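Long-range contact in ABC transporter, substrate-binding protein (PDB 5G5Y), which captures short- and long-chain fructooligosaccharides, preferring tetrasaccharides and larger, for import by an ABC transporter complex of Streptococcus pneumoniae: residues K129-W140 / W403-V413. Residues are numbered along the deposited sequence; the frame is centred on the assembly and turned at random.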
loop_
_atom_site.group_PDB
_atom_site.type_symbol
_atom_site.label_atom_id
_atom_site.label_comp_id
_atom_site.label_asym_id
_atom_site.label_seq_id
_atom_site.Cartn_x
_atom_site.Cartn_y
_atom_site.Cartn_z
ATOM N N LYS A 129 -0.503 -13.207 5.471
ATOM C CA LYS A 129 0.381 -13.448 4.321
ATOM C C LYS A 129 -0.357 -13.306 2.988
ATOM O O LYS A 129 0.229 -12.961 1.976
ATOM C CB LYS A 129 0.980 -14.855 4.431
ATOM C CG LYS A 129 1.990 -15.027 5.561
ATOM C CD LYS A 129 2.455 -16.460 5.678
ATOM C CE LYS A 129 3.342 -16.654 6.890
ATOM N NZ LYS A 129 3.871 -18.030 6.844
ATOM N N GLU A 130 -1.657 -13.539 3.014
ATOM C CA GLU A 130 -2.478 -13.494 1.808
ATOM C C GLU A 130 -2.906 -12.097 1.409
ATOM O O GLU A 130 -3.494 -11.945 0.333
ATOM C CB GLU A 130 -3.711 -14.412 1.979
ATOM C CG GLU A 130 -3.323 -15.870 1.955
ATOM C CD GLU A 130 -4.466 -16.838 2.247
ATOM O OE1 GLU A 130 -5.630 -16.564 1.932
ATOM O OE2 GLU A 130 -4.180 -17.919 2.766
ATOM N N SER A 131 -2.558 -11.067 2.208
ATOM C CA SER A 131 -2.909 -9.698 1.883
ATOM C C SER A 131 -2.385 -9.344 0.494
ATOM O O SER A 131 -1.271 -9.720 0.121
ATOM C CB SER A 131 -2.341 -8.710 2.917
ATOM O OG SER A 131 -2.523 -7.355 2.493
ATOM N N ILE A 132 -3.189 -8.587 -0.244
ATOM C CA ILE A 132 -2.800 -8.070 -1.557
ATOM C C ILE A 132 -1.533 -7.211 -1.489
ATOM O O ILE A 132 -0.837 -7.040 -2.486
ATOM C CB ILE A 132 -3.975 -7.251 -2.185
ATOM C CG1 ILE A 132 -3.755 -7.029 -3.693
ATOM C CG2 ILE A 132 -4.180 -5.930 -1.460
ATOM C CD1 ILE A 132 -5.014 -6.611 -4.440
ATOM N N HIS A 133 -1.264 -6.670 -0.298
ATOM C CA HIS A 133 -0.112 -5.845 -0.049
ATOM C C HIS A 133 1.202 -6.582 0.185
ATOM O O HIS A 133 2.255 -5.950 0.143
ATOM C CB HIS A 133 -0.393 -4.931 1.131
ATOM C CG HIS A 133 -1.558 -4.048 0.899
ATOM N ND1 HIS A 133 -1.527 -3.005 -0.002
ATOM C CD2 HIS A 133 -2.815 -4.097 1.386
ATOM C CE1 HIS A 133 -2.712 -2.414 -0.007
ATOM N NE2 HIS A 133 -3.517 -3.084 0.799
ATOM N N SER A 134 1.150 -7.905 0.361
ATOM C CA SER A 134 2.312 -8.697 0.760
ATOM C C SER A 134 3.481 -8.620 -0.217
ATOM O O SER A 134 4.641 -8.694 0.211
ATOM C CB SER A 134 1.922 -10.161 0.994
ATOM O OG SER A 134 1.051 -10.298 2.112
ATOM N N VAL A 135 3.167 -8.501 -1.516
ATOM C CA VAL A 135 4.180 -8.325 -2.577
ATOM C C VAL A 135 3.677 -7.178 -3.400
ATOM O O VAL A 135 2.512 -7.203 -3.823
ATOM C CB VAL A 135 4.303 -9.586 -3.457
ATOM C CG1 VAL A 135 5.289 -9.419 -4.635
ATOM C CG2 VAL A 135 4.801 -10.715 -2.595
ATOM N N ASN A 136 4.511 -6.163 -3.594
ATOM C CA ASN A 136 4.134 -5.005 -4.408
ATOM C C ASN A 136 4.742 -5.061 -5.817
ATOM O O ASN A 136 4.025 -4.846 -6.806
ATOM C CB ASN A 136 4.420 -3.695 -3.675
ATOM C CG ASN A 136 5.916 -3.439 -3.434
ATOM O OD1 ASN A 136 6.672 -4.323 -3.077
ATOM N ND2 ASN A 136 6.321 -2.216 -3.605
ATOM N N ASP A 137 6.028 -5.406 -5.901
ATOM C CA ASP A 137 6.770 -5.415 -7.149
ATOM C C ASP A 137 6.894 -6.810 -7.779
ATOM O O ASP A 137 7.982 -7.374 -7.862
ATOM C CB ASP A 137 8.154 -4.773 -6.981
ATOM C CG ASP A 137 9.080 -5.551 -6.071
ATOM O OD1 ASP A 137 8.635 -6.082 -5.038
ATOM O OD2 ASP A 137 10.292 -5.641 -6.413
ATOM N N MET A 138 5.771 -7.334 -8.247
ATOM C CA MET A 138 5.715 -8.667 -8.847
ATOM C C MET A 138 6.548 -8.683 -10.132
ATOM O O MET A 138 6.590 -7.676 -10.852
ATOM C CB MET A 138 4.274 -9.073 -9.182
ATOM C CG MET A 138 3.396 -9.228 -7.990
ATOM S SD MET A 138 1.676 -9.678 -8.306
ATOM C CE MET A 138 1.806 -11.125 -9.340
ATOM N N ALA A 139 7.218 -9.814 -10.377
ATOM C CA ALA A 139 8.005 -10.026 -11.610
ATOM C C ALA A 139 7.114 -10.745 -12.625
ATOM O O ALA A 139 6.372 -11.670 -12.250
ATOM C CB ALA A 139 9.247 -10.826 -11.319
ATOM N N TRP A 140 7.179 -10.286 -13.867
ATOM C CA TRP A 140 6.374 -10.797 -14.962
ATOM C C TRP A 140 7.309 -11.180 -16.094
ATOM O O TRP A 140 8.345 -10.512 -16.310
ATOM C CB TRP A 140 5.428 -9.699 -15.436
ATOM C CG TRP A 140 4.587 -9.129 -14.351
ATOM C CD1 TRP A 140 4.882 -8.062 -13.572
ATOM C CD2 TRP A 140 3.299 -9.587 -13.938
ATOM N NE1 TRP A 140 3.876 -7.847 -12.681
ATOM C CE2 TRP A 140 2.885 -8.753 -12.893
ATOM C CE3 TRP A 140 2.469 -10.629 -14.344
ATOM C CZ2 TRP A 140 1.662 -8.916 -12.232
ATOM C CZ3 TRP A 140 1.222 -10.785 -13.688
ATOM C CH2 TRP A 140 0.849 -9.945 -12.655
ATOM N N TRP A 403 -8.331 -11.172 -8.683
ATOM C CA TRP A 403 -7.335 -11.730 -9.608
ATOM C C TRP A 403 -5.918 -11.691 -8.985
ATOM O O TRP A 403 -5.250 -12.701 -8.937
ATOM C CB TRP A 403 -7.373 -10.949 -10.895
ATOM C CG TRP A 403 -6.358 -11.329 -11.914
ATOM C CD1 TRP A 403 -6.417 -12.401 -12.802
ATOM C CD2 TRP A 403 -5.157 -10.627 -12.217
ATOM N NE1 TRP A 403 -5.310 -12.370 -13.622
ATOM C CE2 TRP A 403 -4.519 -11.311 -13.271
ATOM C CE3 TRP A 403 -4.545 -9.485 -11.687
ATOM C CZ2 TRP A 403 -3.301 -10.867 -13.821
ATOM C CZ3 TRP A 403 -3.347 -9.071 -12.208
ATOM C CH2 TRP A 403 -2.726 -9.772 -13.260
ATOM N N ARG A 404 -5.517 -10.533 -8.471
ATOM C CA ARG A 404 -4.188 -10.349 -7.888
ATOM C C ARG A 404 -4.024 -11.219 -6.638
ATOM O O ARG A 404 -3.008 -11.862 -6.477
ATOM C CB ARG A 404 -3.891 -8.861 -7.599
ATOM C CG ARG A 404 -2.425 -8.573 -7.414
ATOM C CD ARG A 404 -2.164 -7.135 -7.088
ATOM N NE ARG A 404 -0.746 -6.862 -7.345
ATOM C CZ ARG A 404 0.208 -6.850 -6.410
ATOM N NH1 ARG A 404 -0.061 -7.037 -5.123
ATOM N NH2 ARG A 404 1.442 -6.620 -6.765
ATOM N N LEU A 405 -5.036 -11.260 -5.770
ATOM C CA LEU A 405 -4.995 -12.102 -4.563
ATOM C C LEU A 405 -4.750 -13.542 -4.882
ATOM O O LEU A 405 -3.987 -14.218 -4.185
ATOM C CB LEU A 405 -6.315 -12.046 -3.760
ATOM C CG LEU A 405 -6.494 -10.866 -2.857
ATOM C CD1 LEU A 405 -7.865 -10.920 -2.170
ATOM C CD2 LEU A 405 -5.425 -10.852 -1.784
ATOM N N ASP A 406 -5.431 -14.039 -5.909
ATOM C CA ASP A 406 -5.279 -15.432 -6.275
ATOM C C ASP A 406 -3.859 -15.720 -6.806
ATOM O O ASP A 406 -3.304 -16.748 -6.449
ATOM C CB ASP A 406 -6.329 -15.825 -7.310
ATOM C CG ASP A 406 -7.753 -15.899 -6.735
ATOM O OD1 ASP A 406 -7.969 -15.879 -5.502
ATOM O OD2 ASP A 406 -8.670 -16.019 -7.570
ATOM N N LEU A 407 -3.253 -14.805 -7.570
ATOM C CA LEU A 407 -1.848 -14.956 -7.971
ATOM C C LEU A 407 -0.913 -14.984 -6.760
ATOM O O LEU A 407 -0.014 -15.820 -6.671
ATOM C CB LEU A 407 -1.397 -13.826 -8.902
ATOM C CG LEU A 407 -2.100 -13.731 -10.282
ATOM C CD1 LEU A 407 -1.592 -12.563 -11.099
ATOM C CD2 LEU A 407 -1.918 -15.006 -11.059
ATOM N N ILE A 408 -1.128 -14.059 -5.819
ATOM C CA ILE A 408 -0.329 -14.000 -4.596
ATOM C C ILE A 408 -0.370 -15.343 -3.849
ATOM O O ILE A 408 0.681 -15.884 -3.444
ATOM C CB ILE A 408 -0.738 -12.804 -3.716
ATOM C CG1 ILE A 408 -0.271 -11.506 -4.388
ATOM C CG2 ILE A 408 -0.183 -12.918 -2.302
ATOM C CD1 ILE A 408 -0.902 -10.269 -3.809
ATOM N N LYS A 409 -1.575 -15.872 -3.681
ATOM C CA LYS A 409 -1.756 -17.130 -3.022
ATOM C C LYS A 409 -1.064 -18.308 -3.743
ATOM O O LYS A 409 -0.444 -19.140 -3.084
ATOM C CB LYS A 409 -3.253 -17.441 -2.839
ATOM C CG LYS A 409 -3.426 -18.527 -1.789
ATOM C CD LYS A 409 -4.865 -18.971 -1.611
ATOM C CE LYS A 409 -5.017 -19.990 -0.454
ATOM N NZ LYS A 409 -3.906 -19.981 0.555
ATOM N N GLU A 410 -1.243 -18.385 -5.065
ATOM C CA GLU A 410 -0.708 -19.460 -5.920
ATOM C C GLU A 410 0.831 -19.444 -5.973
ATOM O O GLU A 410 1.454 -20.486 -5.779
ATOM C CB GLU A 410 -1.231 -19.268 -7.350
ATOM C CG GLU A 410 -0.701 -20.222 -8.411
ATOM C CD GLU A 410 -1.372 -20.046 -9.789
ATOM O OE1 GLU A 410 -2.175 -19.092 -10.003
ATOM O OE2 GLU A 410 -1.051 -20.855 -10.687
ATOM N N TYR A 411 1.419 -18.266 -6.194
ATOM C CA TYR A 411 2.861 -18.164 -6.456
ATOM C C TYR A 411 3.730 -17.858 -5.236
ATOM O O TYR A 411 4.872 -18.314 -5.175
ATOM C CB TYR A 411 3.125 -17.111 -7.527
ATOM C CG TYR A 411 2.659 -17.561 -8.888
ATOM C CD1 TYR A 411 3.416 -18.473 -9.638
ATOM C CD2 TYR A 411 1.449 -17.107 -9.429
ATOM C CE1 TYR A 411 2.978 -18.923 -10.882
ATOM C CE2 TYR A 411 1.010 -17.547 -10.682
ATOM C CZ TYR A 411 1.789 -18.428 -11.419
ATOM O OH TYR A 411 1.363 -18.845 -12.704
ATOM N N TYR A 412 3.226 -17.053 -4.307
ATOM C CA TYR A 412 4.109 -16.435 -3.286
ATOM C C TYR A 412 3.893 -16.906 -1.856
ATOM O O TYR A 412 4.849 -17.132 -1.113
ATOM C CB TYR A 412 3.994 -14.935 -3.321
ATOM C CG TYR A 412 4.200 -14.265 -4.637
ATOM C CD1 TYR A 412 5.200 -14.672 -5.519
ATOM C CD2 TYR A 412 3.407 -13.192 -4.997
ATOM C CE1 TYR A 412 5.380 -14.057 -6.731
ATOM C CE2 TYR A 412 3.612 -12.519 -6.192
ATOM C CZ TYR A 412 4.610 -12.943 -7.050
ATOM O OH TYR A 412 4.791 -12.295 -8.255
ATOM N N VAL A 413 2.638 -17.022 -1.442
ATOM C CA VAL A 413 2.335 -17.396 -0.080
ATOM C C VAL A 413 3.071 -18.644 0.454
ATOM O O VAL A 413 3.594 -18.591 1.567
ATOM C CB VAL A 413 0.829 -17.457 0.136
ATOM C CG1 VAL A 413 0.466 -18.116 1.474
ATOM C CG2 VAL A 413 0.278 -16.033 0.065
HETATM O O HOH W 1 -3.671 -14.104 -1.404
HETATM O O HOH W 2 6.802 -12.843 -9.797
#
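Arg404 clasps the carbonyl oxygen of Val135 with both terminal nitrogens: NH1 lies 2.9 Å from Val135 O at a C=O...N angle of 172°, whereas NH2 comes from above the carbonyl plane at 3.2 Å. The oxygen sits in the guanidinium plane, and with CG anti to the backbone N (chi1 -162°) and the chain extended to NE, the group reaches in among the backbone carbonyls. Met138 SD lies over one guanidinium face, 3.4 Å from Arg404 NH2. Near the Glu130 end, Lys409 NZ forms a salt bridge with Glu130 OE2, meeting it from above the carboxylate plane. Two waters bridge the segments, one from Glu130 O to Leu405 O, the other accepting from Tyr412 OH and donating to Ala139 O.

Apolar contacts make up the rest. Ile132 CB meets Leu405 CD2 at 3.9 Å, and its CG1 lies against Arg404 CD. Val135 CG2 approaches Tyr412 CD2 obliquely at 3.7 Å, while Met138 CG meets the ring's edge; Met138 SD lies 5.4 Å from the Tyr412 ring centroid, also at the edge, a Met-aromatic contact. Trp140 CH2 touches Trp403 CH2 at 3.6 Å.

The helix thus packs against the turn and loop leading into strand 138-142. Arg404 NE also hydrogen-bonds Trp270 O, and Arg404 makes a cation-pi contact with substrate-binding Trp270, consistent with a second-shell role behind the fructooligosaccharide site.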